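Local coordinates for protein phosphoribosylaminoimidazole carboxylase, ATPase subunit (Thermus thermophilus, PDB 3AW8) that probably catalyses the ATP-dependent carboxylation of 5-aminoimidazole ribonucleotide with bicarbonate to give N5-carboxyaminoimidazole ribonucleotide in purine biosynthesis, at residues Leu316-Ala321 / Ile339-Asp344; Arg297-Met302 / Asp344-Leu349; Ser182-Arg187 / Pro197-Arg202; Val303-Glu308 / Arg358-Leu363. One frame throughout, in Å; residues are numbered along the deposited sequence.

Interaction 1: residues Leu316-Ala321 / Ile339-Asp344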
loop_
_atom_site.group_PDB
_atom_site.type_symbol
_atom_site.label_atom_id
_atom_site.label_comp_id
_atom_site.label_asym_id
_atom_site.label_seq_id
_atom_site.Cartn_x
_atom_site.Cartn_y
_atom_site.Cartn_z
ATOM N N LEU A 316 -3.887 -0.917 -16.869
ATOM C CA LEU A 316 -2.522 -0.628 -16.460
ATOM C C LEU A 316 -1.755 0.195 -17.501
ATOM O O LEU A 316 -0.701 0.747 -17.198
ATOM C CB LEU A 316 -1.782 -1.933 -16.162
ATOM C CG LEU A 316 -1.929 -2.595 -14.780
ATOM C CD1 LEU A 316 -3.031 -1.954 -13.964
ATOM C CD2 LEU A 316 -2.185 -4.084 -14.973
ATOM N N LYS A 317 -2.271 0.275 -18.726
ATOM C CA LYS A 317 -1.616 1.061 -19.774
ATOM C C LYS A 317 -1.812 2.543 -19.502
ATOM O O LYS A 317 -1.081 3.374 -20.030
ATOM C CB LYS A 317 -2.181 0.731 -21.160
ATOM C CG LYS A 317 -1.763 -0.623 -21.706
ATOM C CD LYS A 317 -2.335 -0.870 -23.098
ATOM C CE LYS A 317 -2.225 -2.345 -23.504
ATOM N NZ LYS A 317 -0.821 -2.865 -23.486
ATOM N N VAL A 318 -2.817 2.867 -18.691
ATOM C CA VAL A 318 -3.108 4.254 -18.334
ATOM C C VAL A 318 -2.222 4.616 -17.146
ATOM O O VAL A 318 -2.234 3.921 -16.130
ATOM C CB VAL A 318 -4.577 4.433 -17.907
ATOM C CG1 VAL A 318 -4.869 5.897 -17.674
ATOM C CG2 VAL A 318 -5.503 3.853 -18.954
ATOM N N GLU A 319 -1.447 5.685 -17.261
ATOM C CA GLU A 319 -0.582 6.049 -16.152
ATOM C C GLU A 319 -1.365 6.838 -15.133
ATOM O O GLU A 319 -2.324 7.538 -15.473
ATOM C CB GLU A 319 0.637 6.848 -16.628
ATOM C CG GLU A 319 0.337 8.031 -17.528
ATOM C CD GLU A 319 1.596 8.815 -17.868
ATOM O OE1 GLU A 319 2.591 8.184 -18.295
ATOM O OE2 GLU A 319 1.593 10.058 -17.709
ATOM N N GLY A 320 -0.949 6.715 -13.876
ATOM C CA GLY A 320 -1.638 7.397 -12.800
ATOM C C GLY A 320 -2.825 6.551 -12.392
ATOM O O GLY A 320 -3.559 6.886 -11.464
ATOM N N ALA A 321 -3.009 5.442 -13.100
ATOM C CA ALA A 321 -4.101 4.530 -12.828
ATOM C C ALA A 321 -3.633 3.457 -11.847
ATOM O O ALA A 321 -2.635 2.777 -12.095
ATOM C CB ALA A 321 -4.579 3.881 -14.133
ATOM N N ILE A 339 -10.636 1.467 -9.309
ATOM C CA ILE A 339 -9.461 2.028 -9.954
ATOM C C ILE A 339 -9.299 3.473 -9.529
ATOM O O ILE A 339 -10.210 4.272 -9.695
ATOM C CB ILE A 339 -9.599 2.029 -11.492
ATOM C CG1 ILE A 339 -9.783 0.605 -12.013
ATOM C CG2 ILE A 339 -8.374 2.686 -12.118
ATOM C CD1 ILE A 339 -10.123 0.559 -13.480
ATOM N N THR A 340 -8.145 3.816 -8.977
ATOM C CA THR A 340 -7.920 5.195 -8.598
ATOM C C THR A 340 -6.923 5.831 -9.542
ATOM O O THR A 340 -5.803 5.353 -9.700
ATOM C CB THR A 340 -7.412 5.333 -7.167
ATOM O OG1 THR A 340 -8.478 5.027 -6.259
ATOM C CG2 THR A 340 -6.925 6.765 -6.917
ATOM N N LEU A 341 -7.367 6.906 -10.185
ATOM C CA LEU A 341 -6.556 7.663 -11.125
ATOM C C LEU A 341 -6.098 8.909 -10.398
ATOM O O LEU A 341 -6.913 9.736 -9.992
ATOM C CB LEU A 341 -7.395 8.042 -12.344
ATOM C CG LEU A 341 -6.752 8.854 -13.472
ATOM C CD1 LEU A 341 -5.555 8.116 -14.055
ATOM C CD2 LEU A 341 -7.797 9.102 -14.548
ATOM N N ARG A 342 -4.793 9.033 -10.214
ATOM C CA ARG A 342 -4.248 10.190 -9.525
ATOM C C ARG A 342 -3.302 10.964 -10.436
ATOM O O ARG A 342 -2.189 10.519 -10.713
ATOM C CB ARG A 342 -3.499 9.745 -8.270
ATOM C CG ARG A 342 -3.205 10.862 -7.296
ATOM C CD ARG A 342 -2.025 10.502 -6.429
ATOM N NE ARG A 342 -0.811 10.423 -7.230
ATOM C CZ ARG A 342 -0.251 11.466 -7.839
ATOM N NH1 ARG A 342 -0.798 12.671 -7.735
ATOM N NH2 ARG A 342 0.854 11.310 -8.558
ATOM N N ARG A 343 -3.760 12.115 -10.912
ATOM C CA ARG A 343 -2.951 12.969 -11.773
ATOM C C ARG A 343 -2.697 14.262 -11.002
ATOM O O ARG A 343 -3.236 14.447 -9.908
ATOM C CB ARG A 343 -3.685 13.271 -13.084
ATOM C CG ARG A 343 -4.085 12.044 -13.902
ATOM C CD ARG A 343 -2.949 11.043 -14.011
ATOM N NE ARG A 343 -1.687 11.698 -14.334
ATOM C CZ ARG A 343 -0.486 11.136 -14.204
ATOM N NH1 ARG A 343 -0.366 9.893 -13.756
ATOM N NH2 ARG A 343 0.602 11.827 -14.514
ATOM N N ASP A 344 -1.884 15.158 -11.551
ATOM C CA ASP A 344 -1.606 16.410 -10.849
ATOM C C ASP A 344 -2.197 17.645 -11.521
ATOM O O ASP A 344 -1.836 18.772 -11.186
ATOM C CB ASP A 344 -0.098 16.594 -10.664
ATOM C CG ASP A 344 0.527 15.471 -9.857
ATOM O OD1 ASP A 344 0.663 14.355 -10.407
ATOM O OD2 ASP A 344 0.870 15.699 -8.675
#
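I339 opens the contact with its CG2 methyl, which points at CB of A321 from 4.5 Å away. Branched isoleucine suits a buried strand position, and here it also packs on V303, L305, L323 and L356. At T340 the carbonyl oxygen faces the backbone of A321, while a weak hydrogen bond links it to the ring of H322. L341 pairs with A321 as an antiparallel non-hydrogen-bonded pair, their CA atoms 4.3 Å apart. With CG turned opposite the backbone N (chi1 180°), L341 brings CD1 over the loop, against V318 CG1 at 4.3 Å and beside the A321 methyl.

The loop is a type II beta turn, V318 to A321, that leads from helix 312-316 into strand 321-325, outermost within this chain, in the C-terminal part of the large antiparallel sheet. G320 holds its third position, where the positive phi (83°) favours glycine. R342 N donates to G320 O across 2.8 Å, the main polar tie between the segments. The arginine's own guanidinium goes elsewhere, to E275 of the second subunit, to the carbonyl of R297 and, weakly, to D344 OD1. R343 folds back at chi2 and chi3, placing G320 CA at the edge of its guanidinium. E319 OE2 lies over one guanidinium face, 3.8 Å from R343 NH2, in a long salt bridge, electrostatic rather than directed because of that off-plane approach.

Interaction 2: residues Arg297-Met302 / Asp344-Leu349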
loop_
_atom_site.group_PDB
_atom_site.type_symbol
_atom_site.label_atom_id
_atom_site.label_comp_id
_atom_site.label_asym_id
_atom_site.label_seq_id
_atom_site.Cartn_x
_atom_site.Cartn_y
_atom_site.Cartn_z
ATOM N N ARG A 297 -2.965 14.425 -2.608
ATOM C CA ARG A 297 -1.835 14.387 -3.524
ATOM C C ARG A 297 -2.444 14.607 -4.897
ATOM O O ARG A 297 -2.926 13.663 -5.530
ATOM C CB ARG A 297 -1.139 13.024 -3.495
ATOM C CG ARG A 297 -0.345 12.722 -2.229
ATOM C CD ARG A 297 0.179 11.296 -2.279
ATOM N NE ARG A 297 0.852 10.879 -1.052
ATOM C CZ ARG A 297 1.103 9.610 -0.742
ATOM N NH1 ARG A 297 1.722 9.309 0.391
ATOM N NH2 ARG A 297 0.719 8.633 -1.560
ATOM N N GLY A 298 -2.452 15.859 -5.338
ATOM C CA GLY A 298 -3.016 16.170 -6.637
ATOM C C GLY A 298 -4.514 15.959 -6.692
ATOM O O GLY A 298 -5.243 16.400 -5.805
ATOM N N GLN A 299 -4.971 15.282 -7.739
ATOM C CA GLN A 299 -6.389 15.017 -7.937
ATOM C C GLN A 299 -6.669 13.553 -8.232
ATOM O O GLN A 299 -5.928 12.896 -8.959
ATOM C CB GLN A 299 -6.919 15.845 -9.097
ATOM C CG GLN A 299 -7.224 17.277 -8.779
ATOM C CD GLN A 299 -7.637 18.014 -10.027
ATOM O OE1 GLN A 299 -6.822 18.222 -10.928
ATOM N NE2 GLN A 299 -8.913 18.394 -10.105
ATOM N N SER A 300 -7.768 13.046 -7.691
ATOM C CA SER A 300 -8.106 11.653 -7.895
ATOM C C SER A 300 -9.509 11.437 -8.409
ATOM O O SER A 300 -10.409 12.242 -8.175
ATOM C CB SER A 300 -7.940 10.886 -6.588
ATOM O OG SER A 300 -6.617 10.993 -6.117
ATOM N N ALA A 301 -9.672 10.330 -9.116
ATOM C CA ALA A 301 -10.951 9.920 -9.652
ATOM C C ALA A 301 -11.024 8.451 -9.253
ATOM O O ALA A 301 -10.147 7.652 -9.601
ATOM C CB ALA A 301 -10.974 10.065 -11.166
ATOM N N MET A 302 -12.065 8.110 -8.507
ATOM C CA MET A 302 -12.261 6.752 -8.026
ATOM C C MET A 302 -13.375 6.116 -8.848
ATOM O O MET A 302 -14.520 6.565 -8.783
ATOM C CB MET A 302 -12.650 6.823 -6.537
ATOM C CG MET A 302 -12.516 5.541 -5.715
ATOM S SD MET A 302 -13.718 4.258 -6.095
ATOM C CE MET A 302 -15.276 5.146 -5.797
ATOM N N ASP A 344 -1.884 15.158 -11.551
ATOM C CA ASP A 344 -1.606 16.410 -10.849
ATOM C C ASP A 344 -2.197 17.645 -11.521
ATOM O O ASP A 344 -1.836 18.772 -11.186
ATOM C CB ASP A 344 -0.098 16.594 -10.664
ATOM C CG ASP A 344 0.527 15.471 -9.857
ATOM O OD1 ASP A 344 0.663 14.355 -10.407
ATOM O OD2 ASP A 344 0.870 15.699 -8.675
ATOM N N GLY A 345 -3.111 17.421 -12.459
ATOM C CA GLY A 345 -3.758 18.514 -13.161
ATOM C C GLY A 345 -5.112 18.052 -13.655
ATOM O O GLY A 345 -5.218 16.974 -14.243
ATOM N N LEU A 346 -6.144 18.860 -13.431
ATOM C CA LEU A 346 -7.497 18.495 -13.839
ATOM C C LEU A 346 -7.587 18.038 -15.291
ATOM O O LEU A 346 -8.367 17.142 -15.620
ATOM C CB LEU A 346 -8.462 19.660 -13.590
ATOM C CG LEU A 346 -9.955 19.300 -13.633
ATOM C CD1 LEU A 346 -10.761 20.357 -12.886
ATOM C CD2 LEU A 346 -10.423 19.159 -15.077
ATOM N N LYS A 347 -6.788 18.646 -16.157
ATOM C CA LYS A 347 -6.798 18.277 -17.565
ATOM C C LYS A 347 -6.318 16.840 -17.742
ATOM O O LYS A 347 -6.988 16.022 -18.373
ATOM C CB LYS A 347 -5.910 19.232 -18.370
ATOM C CG LYS A 347 -5.850 18.916 -19.859
ATOM C CD LYS A 347 -5.253 20.075 -20.641
ATOM C CE LYS A 347 -6.238 21.242 -20.770
ATOM N NZ LYS A 347 -6.717 21.777 -19.460
ATOM N N ALA A 348 -5.150 16.541 -17.182
ATOM C CA ALA A 348 -4.585 15.202 -17.267
ATOM C C ALA A 348 -5.577 14.200 -16.681
ATOM O O ALA A 348 -5.859 13.159 -17.285
ATOM C CB ALA A 348 -3.269 15.146 -16.508
ATOM N N LEU A 349 -6.106 14.530 -15.505
ATOM C CA LEU A 349 -7.069 13.674 -14.828
ATOM C C LEU A 349 -8.230 13.381 -15.764
ATOM O O LEU A 349 -8.584 12.223 -16.005
ATOM C CB LEU A 349 -7.596 14.365 -13.564
ATOM C CG LEU A 349 -8.408 13.534 -12.561
ATOM C CD1 LEU A 349 -8.667 14.366 -11.320
ATOM C CD2 LEU A 349 -9.725 13.078 -13.171
#
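A301 and L349 meet methyl to methyl where a helix packs on a beta sheet: CB of A301 lies 3.8 Å from CD2 of L349. Helix 346-357 follows strand 335-343 in the C-terminal domain and covers the neighbouring strand 299-306, from which Q299 and A301 both point toward it. S300, between them, faces the other way, onto R342 and W269. Alanine is small enough to let the helix come close, and leucine is long enough to bridge what remains.

L349 reaches the strand because it is extended, with CG opposite its backbone N (chi1 -168°) and chi2 also near 180°. One branch, CD2, goes to A301, while the other, CD1, comes to 4.0 Å from the backbone N of S300. Q299 has CG opposite its carbonyl carbon (chi1 -80°) and a straight chain beyond, so that it crosses L349 at about a right angle and carries its amide out to the first turn of the helix. There the amide end lies along L346, with NE2 3.7 Å from its CB, and a flexible polar chain suits this part of the contact, which is partly open to solvent.

At the helix start, G345 occupies the N-cap position, and its carbonyl accepts from L349 N at 2.9 Å. Q299 OE1 approaches L346 N, but the angle is too poor for a hydrogen bond. Beside this end, the carboxylate oxygen D344 OD2 stands 4.4 Å from CA of G298.

Interaction 3: residues Ser182-Arg187 / Pro197-Arg202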
loop_
_atom_site.group_PDB
_atom_site.type_symbol
_atom_site.label_atom_id
_atom_site.label_comp_id
_atom_site.label_asym_id
_atom_site.label_seq_id
_atom_site.Cartn_x
_atom_site.Cartn_y
_atom_site.Cartn_z
ATOM N N SER A 182 -19.455 13.790 0.010
ATOM C CA SER A 182 -19.278 13.116 1.287
ATOM C C SER A 182 -18.005 13.614 1.928
ATOM O O SER A 182 -17.080 14.048 1.241
ATOM C CB SER A 182 -19.202 11.597 1.100
ATOM O OG SER A 182 -17.980 11.223 0.501
ATOM N N LEU A 183 -17.966 13.560 3.251
ATOM C CA LEU A 183 -16.793 14.006 3.981
ATOM C C LEU A 183 -16.322 12.898 4.905
ATOM O O LEU A 183 -17.049 12.490 5.811
ATOM C CB LEU A 183 -17.115 15.257 4.805
ATOM C CG LEU A 183 -15.941 15.780 5.635
ATOM C CD1 LEU A 183 -15.577 17.173 5.172
ATOM C CD2 LEU A 183 -16.298 15.783 7.109
ATOM N N LEU A 184 -15.122 12.388 4.661
ATOM C CA LEU A 184 -14.582 11.353 5.522
ATOM C C LEU A 184 -13.876 12.083 6.659
ATOM O O LEU A 184 -13.043 12.954 6.424
ATOM C CB LEU A 184 -13.585 10.463 4.766
ATOM C CG LEU A 184 -14.102 9.571 3.633
ATOM C CD1 LEU A 184 -15.372 8.888 4.082
ATOM C CD2 LEU A 184 -14.375 10.390 2.381
ATOM N N ALA A 185 -14.229 11.747 7.891
ATOM C CA ALA A 185 -13.616 12.380 9.050
ATOM C C ALA A 185 -13.083 11.305 9.977
ATOM O O ALA A 185 -13.526 10.157 9.935
ATOM C CB ALA A 185 -14.639 13.251 9.786
ATOM N N VAL A 186 -12.132 11.675 10.821
ATOM C CA VAL A 186 -11.561 10.710 11.738
ATOM C C VAL A 186 -11.232 11.321 13.094
ATOM O O VAL A 186 -10.791 12.465 13.193
ATOM C CB VAL A 186 -10.300 10.060 11.116
ATOM C CG1 VAL A 186 -9.497 11.102 10.370
ATOM C CG2 VAL A 186 -9.454 9.405 12.196
ATOM N N ARG A 187 -11.465 10.542 14.142
ATOM C CA ARG A 187 -11.196 10.984 15.494
ATOM C C ARG A 187 -10.478 9.870 16.237
ATOM O O ARG A 187 -11.010 8.768 16.384
ATOM C CB ARG A 187 -12.511 11.333 16.201
ATOM C CG ARG A 187 -12.359 11.840 17.632
ATOM C CD ARG A 187 -13.692 12.356 18.175
ATOM N NE ARG A 187 -13.594 12.772 19.574
ATOM C CZ ARG A 187 -13.599 11.940 20.611
ATOM N NH1 ARG A 187 -13.496 12.416 21.839
ATOM N NH2 ARG A 187 -13.721 10.633 20.425
ATOM N N PRO A 197 -10.519 16.092 2.234
ATOM C CA PRO A 197 -11.218 17.058 1.388
ATOM C C PRO A 197 -12.604 16.487 1.092
ATOM O O PRO A 197 -12.794 15.274 1.145
ATOM C CB PRO A 197 -10.349 17.102 0.133
ATOM C CG PRO A 197 -8.979 16.827 0.670
ATOM C CD PRO A 197 -9.221 15.715 1.651
ATOM N N LEU A 198 -13.574 17.346 0.807
ATOM C CA LEU A 198 -14.901 16.861 0.474
ATOM C C LEU A 198 -14.689 16.041 -0.781
ATOM O O LEU A 198 -13.682 16.206 -1.461
ATOM C CB LEU A 198 -15.862 18.023 0.182
ATOM C CG LEU A 198 -16.556 18.704 1.368
ATOM C CD1 LEU A 198 -17.330 19.908 0.872
ATOM C CD2 LEU A 198 -17.499 17.723 2.062
ATOM N N VAL A 199 -15.628 15.158 -1.092
ATOM C CA VAL A 199 -15.506 14.321 -2.272
ATOM C C VAL A 199 -16.841 14.324 -3.000
ATOM O O VAL A 199 -17.895 14.281 -2.363
ATOM C CB VAL A 199 -15.132 12.859 -1.876
ATOM C CG1 VAL A 199 -15.060 11.970 -3.115
ATOM C CG2 VAL A 199 -13.803 12.844 -1.141
ATOM N N GLU A 200 -16.799 14.395 -4.328
ATOM C CA GLU A 200 -18.026 14.373 -5.107
ATOM C C GLU A 200 -18.292 12.940 -5.543
ATOM O O GLU A 200 -17.458 12.318 -6.209
ATOM C CB GLU A 200 -17.911 15.271 -6.335
ATOM C CG GLU A 200 -19.012 15.026 -7.347
ATOM C CD GLU A 200 -19.000 16.011 -8.483
ATOM O OE1 GLU A 200 -19.630 15.705 -9.523
ATOM O OE2 GLU A 200 -18.375 17.089 -8.332
ATOM N N ASN A 201 -19.457 12.420 -5.176
ATOM C CA ASN A 201 -19.803 11.044 -5.517
ATOM C C ASN A 201 -20.959 10.976 -6.499
ATOM O O ASN A 201 -21.940 11.695 -6.362
ATOM C CB ASN A 201 -20.157 10.277 -4.239
ATOM C CG ASN A 201 -19.194 10.569 -3.108
ATOM O OD1 ASN A 201 -19.598 10.997 -2.024
ATOM N ND2 ASN A 201 -17.905 10.351 -3.361
ATOM N N ARG A 202 -20.836 10.112 -7.498
ATOM C CA ARG A 202 -21.886 9.961 -8.487
ATOM C C ARG A 202 -22.414 8.551 -8.453
ATOM O O ARG A 202 -21.654 7.593 -8.590
ATOM C CB ARG A 202 -21.365 10.267 -9.886
ATOM C CG ARG A 202 -20.871 11.676 -10.037
ATOM C CD ARG A 202 -20.547 11.957 -11.473
ATOM N NE ARG A 202 -20.061 13.318 -11.632
ATOM C CZ ARG A 202 -19.556 13.791 -12.763
ATOM N NH1 ARG A 202 -19.476 13.003 -13.831
ATOM N NH2 ARG A 202 -19.126 15.043 -12.818
#
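Backbone hydrogen bonds join S182 and V199 twice: S182 N donates to V199 O at 2.9 Å, and V199 N returns a bond to S182 O at 3.0 Å. Both donors lie in the plane of the carbonyl they meet, as expected of an antiparallel hydrogen-bonded pair.

Polar side chains add a second layer. The S182 hydroxyl, set between its own backbone N and carbonyl carbon (chi1 72°), stands 3.0 Å from N201 OD1 and is also hydrogen-bonded to the S266 hydroxyl. N201 ND2 bonds to S211 on the next strand. Small serine and two-ended asparagine suit a buried spot where polar groups must find partners within the protein.

The two strands, 179-187 and 193-204, form a beta hairpin of the ATP-grasp domain. N201 is about 5 Å, side chain to side chain, from E180, which binds AMP, and its side chain is about 9 Å from the bound AMP, which places this pairing near the nucleotide pocket.

Apolar contacts flank the pair on opposite faces of the sheet. L183 CD1 meets L198 CD2 at 3.7 Å, both leucines also touching A226 of helix 220-237. On the face carrying L184's partner, V199, the methyls L184 CD2 and V199 CG2 come within 4.3 Å.

Interaction 4: residues Val303-Glu308 / Arg358-Leu363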
loop_
_atom_site.group_PDB
_atom_site.type_symbol
_atom_site.label_atom_id
_atom_site.label_comp_id
_atom_site.label_asym_id
_atom_site.label_seq_id
_atom_site.Cartn_x
_atom_site.Cartn_y
_atom_site.Cartn_z
ATOM N N VAL A 303 -13.065 5.097 -9.643
ATOM C CA VAL A 303 -14.134 4.463 -10.408
ATOM C C VAL A 303 -14.334 3.024 -9.935
ATOM O O VAL A 303 -13.416 2.208 -9.970
ATOM C CB VAL A 303 -13.890 4.515 -11.981
ATOM C CG1 VAL A 303 -13.182 5.795 -12.364
ATOM C CG2 VAL A 303 -13.107 3.312 -12.466
ATOM N N ASN A 304 -15.538 2.725 -9.459
ATOM C CA ASN A 304 -15.849 1.385 -8.989
ATOM C C ASN A 304 -15.930 0.384 -10.122
ATOM O O ASN A 304 -16.286 0.729 -11.249
ATOM C CB ASN A 304 -17.185 1.357 -8.242
ATOM C CG ASN A 304 -17.045 1.698 -6.773
ATOM O OD1 ASN A 304 -15.950 1.643 -6.211
ATOM N ND2 ASN A 304 -18.159 2.038 -6.139
ATOM N N LEU A 305 -15.590 -0.859 -9.802
ATOM C CA LEU A 305 -15.651 -1.973 -10.740
ATOM C C LEU A 305 -16.832 -2.814 -10.254
ATOM O O LEU A 305 -16.722 -3.549 -9.272
ATOM C CB LEU A 305 -14.348 -2.780 -10.689
ATOM C CG LEU A 305 -13.254 -2.540 -11.744
ATOM C CD1 LEU A 305 -13.475 -1.248 -12.520
ATOM C CD2 LEU A 305 -11.907 -2.533 -11.056
ATOM N N ILE A 306 -17.968 -2.678 -10.931
ATOM C CA ILE A 306 -19.183 -3.394 -10.563
ATOM C C ILE A 306 -19.492 -4.554 -11.504
ATOM O O ILE A 306 -19.528 -4.386 -12.716
ATOM C CB ILE A 306 -20.407 -2.438 -10.557
ATOM C CG1 ILE A 306 -20.101 -1.193 -9.719
ATOM C CG2 ILE A 306 -21.638 -3.154 -10.011
ATOM C CD1 ILE A 306 -19.823 -1.489 -8.260
ATOM N N GLY A 307 -19.712 -5.727 -10.923
ATOM C CA GLY A 307 -20.050 -6.927 -11.669
ATOM C C GLY A 307 -19.311 -7.301 -12.945
ATOM O O GLY A 307 -19.841 -8.064 -13.751
ATOM N N GLU A 308 -18.098 -6.800 -13.137
ATOM C CA GLU A 308 -17.344 -7.117 -14.341
ATOM C C GLU A 308 -15.855 -6.985 -14.037
ATOM O O GLU A 308 -15.460 -6.241 -13.141
ATOM C CB GLU A 308 -17.724 -6.144 -15.457
ATOM C CG GLU A 308 -17.025 -4.791 -15.335
ATOM C CD GLU A 308 -17.700 -3.667 -16.114
ATOM O OE1 GLU A 308 -17.960 -3.830 -17.332
ATOM O OE2 GLU A 308 -17.959 -2.609 -15.498
ATOM N N ARG A 358 -13.877 3.904 -21.111
ATOM C CA ARG A 358 -14.081 2.996 -22.236
ATOM C C ARG A 358 -13.864 1.557 -21.795
ATOM O O ARG A 358 -14.101 0.616 -22.561
ATOM C CB ARG A 358 -13.109 3.329 -23.371
ATOM C CG ARG A 358 -13.173 4.771 -23.841
ATOM C CD ARG A 358 -12.063 5.079 -24.833
ATOM N NE ARG A 358 -11.975 6.507 -25.126
ATOM C CZ ARG A 358 -10.888 7.102 -25.610
ATOM N NH1 ARG A 358 -9.792 6.393 -25.864
ATOM N NH2 ARG A 358 -10.886 8.414 -25.818
ATOM N N LEU A 359 -13.416 1.392 -20.553
ATOM C CA LEU A 359 -13.149 0.069 -20.006
ATOM C C LEU A 359 -14.200 -0.385 -18.997
ATOM O O LEU A 359 -14.318 -1.577 -18.711
ATOM C CB LEU A 359 -11.766 0.061 -19.358
ATOM C CG LEU A 359 -10.593 0.336 -20.303
ATOM C CD1 LEU A 359 -9.302 0.497 -19.509
ATOM C CD2 LEU A 359 -10.475 -0.811 -21.303
ATOM N N VAL A 360 -14.971 0.565 -18.477
ATOM C CA VAL A 360 -16.001 0.272 -17.483
ATOM C C VAL A 360 -17.395 0.650 -17.963
ATOM O O VAL A 360 -17.601 1.750 -18.476
ATOM C CB VAL A 360 -15.733 1.044 -16.180
ATOM C CG1 VAL A 360 -16.821 0.759 -15.179
ATOM C CG2 VAL A 360 -14.380 0.665 -15.624
ATOM N N SER A 361 -18.353 -0.254 -17.779
ATOM C CA SER A 361 -19.731 0.006 -18.188
ATOM C C SER A 361 -20.478 0.771 -17.095
ATOM O O SER A 361 -19.939 1.010 -16.017
ATOM C CB SER A 361 -20.456 -1.308 -18.490
ATOM O OG SER A 361 -20.614 -2.089 -17.320
ATOM N N GLU A 362 -21.718 1.150 -17.380
ATOM C CA GLU A 362 -22.551 1.893 -16.439
ATOM C C GLU A 362 -21.818 2.994 -15.681
ATOM O O GLU A 362 -22.106 3.232 -14.511
ATOM C CB GLU A 362 -23.189 0.953 -15.419
ATOM C CG GLU A 362 -24.155 -0.059 -15.989
ATOM C CD GLU A 362 -24.728 -0.962 -14.907
ATOM O OE1 GLU A 362 -23.929 -1.609 -14.186
ATOM O OE2 GLU A 362 -25.973 -1.026 -14.772
ATOM N N LEU A 363 -20.869 3.658 -16.332
ATOM C CA LEU A 363 -20.150 4.746 -15.680
ATOM C C LEU A 363 -20.685 6.073 -16.223
ATOM O O LEU A 363 -20.430 6.435 -17.376
ATOM C CB LEU A 363 -18.644 4.627 -15.932
ATOM C CG LEU A 363 -17.765 5.723 -15.318
ATOM C CD1 LEU A 363 -18.002 5.808 -13.825
ATOM C CD2 LEU A 363 -16.304 5.427 -15.599
#
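E308 presents its carboxylate to S361, and the surroundings differ on its two sides. The S361 hydroxyl stands to one side of the plane, 34° out of it, and donates to OE1 on the syn side across 3.2 Å. S361 N is displaced to the opposite side, where it gives OE2 a weak bond of 3.3 Å. V360 CG1 lies on that same side, 3.6 Å from OE2. Serine suits the place because its short hydroxyl adds a second donor to the backbone N-H. E308 reaches them with CG held between its backbone N and carbonyl carbon (chi1 80°) and the chain extended beyond.

Beyond the carboxylate, toward V303, the contact is aliphatic. V360 divides its branches: CG1 goes to the carboxylate, while CG2 meets L305 CD1 at 3.8 Å and V303 CG2 at 4.3 Å. V303 also receives CD2 of L363. Valine and leucine fit here because their branched aliphatic ends fill the contact with V303 and L305, which are buried.

In this C-terminal domain of the PurK fold, the loop 358-363 follows helix 346-357 and packs on strand 299-306 of the antiparallel sheet. L363 also packs on L210 of strand 207-213, and V303 on both L210 and I339, the latter from the other neighbouring strand, 335-343.

All four contacts reach one antiparallel sheet, which runs from the ATP-grasp domain into the C-terminal domain. Interaction 3 comes first along the chain and forms the hairpin near the nucleotide pocket; its centre lies about 16 Å from that of interaction 2 and about 22 Å from that of interaction 4. Interactions 2 and 4 use successive halves of strand 299-306, and their segments interleave in sequence. Interaction 1 falls within the span of both. Interactions 1 and 2, about 9 Å apart between centres, touch through backbone pairing of strands 335-343 and 299-306. The C-terminal strands thus continue, through strand 207-213, the sheet that carries the ATP-grasp hairpin.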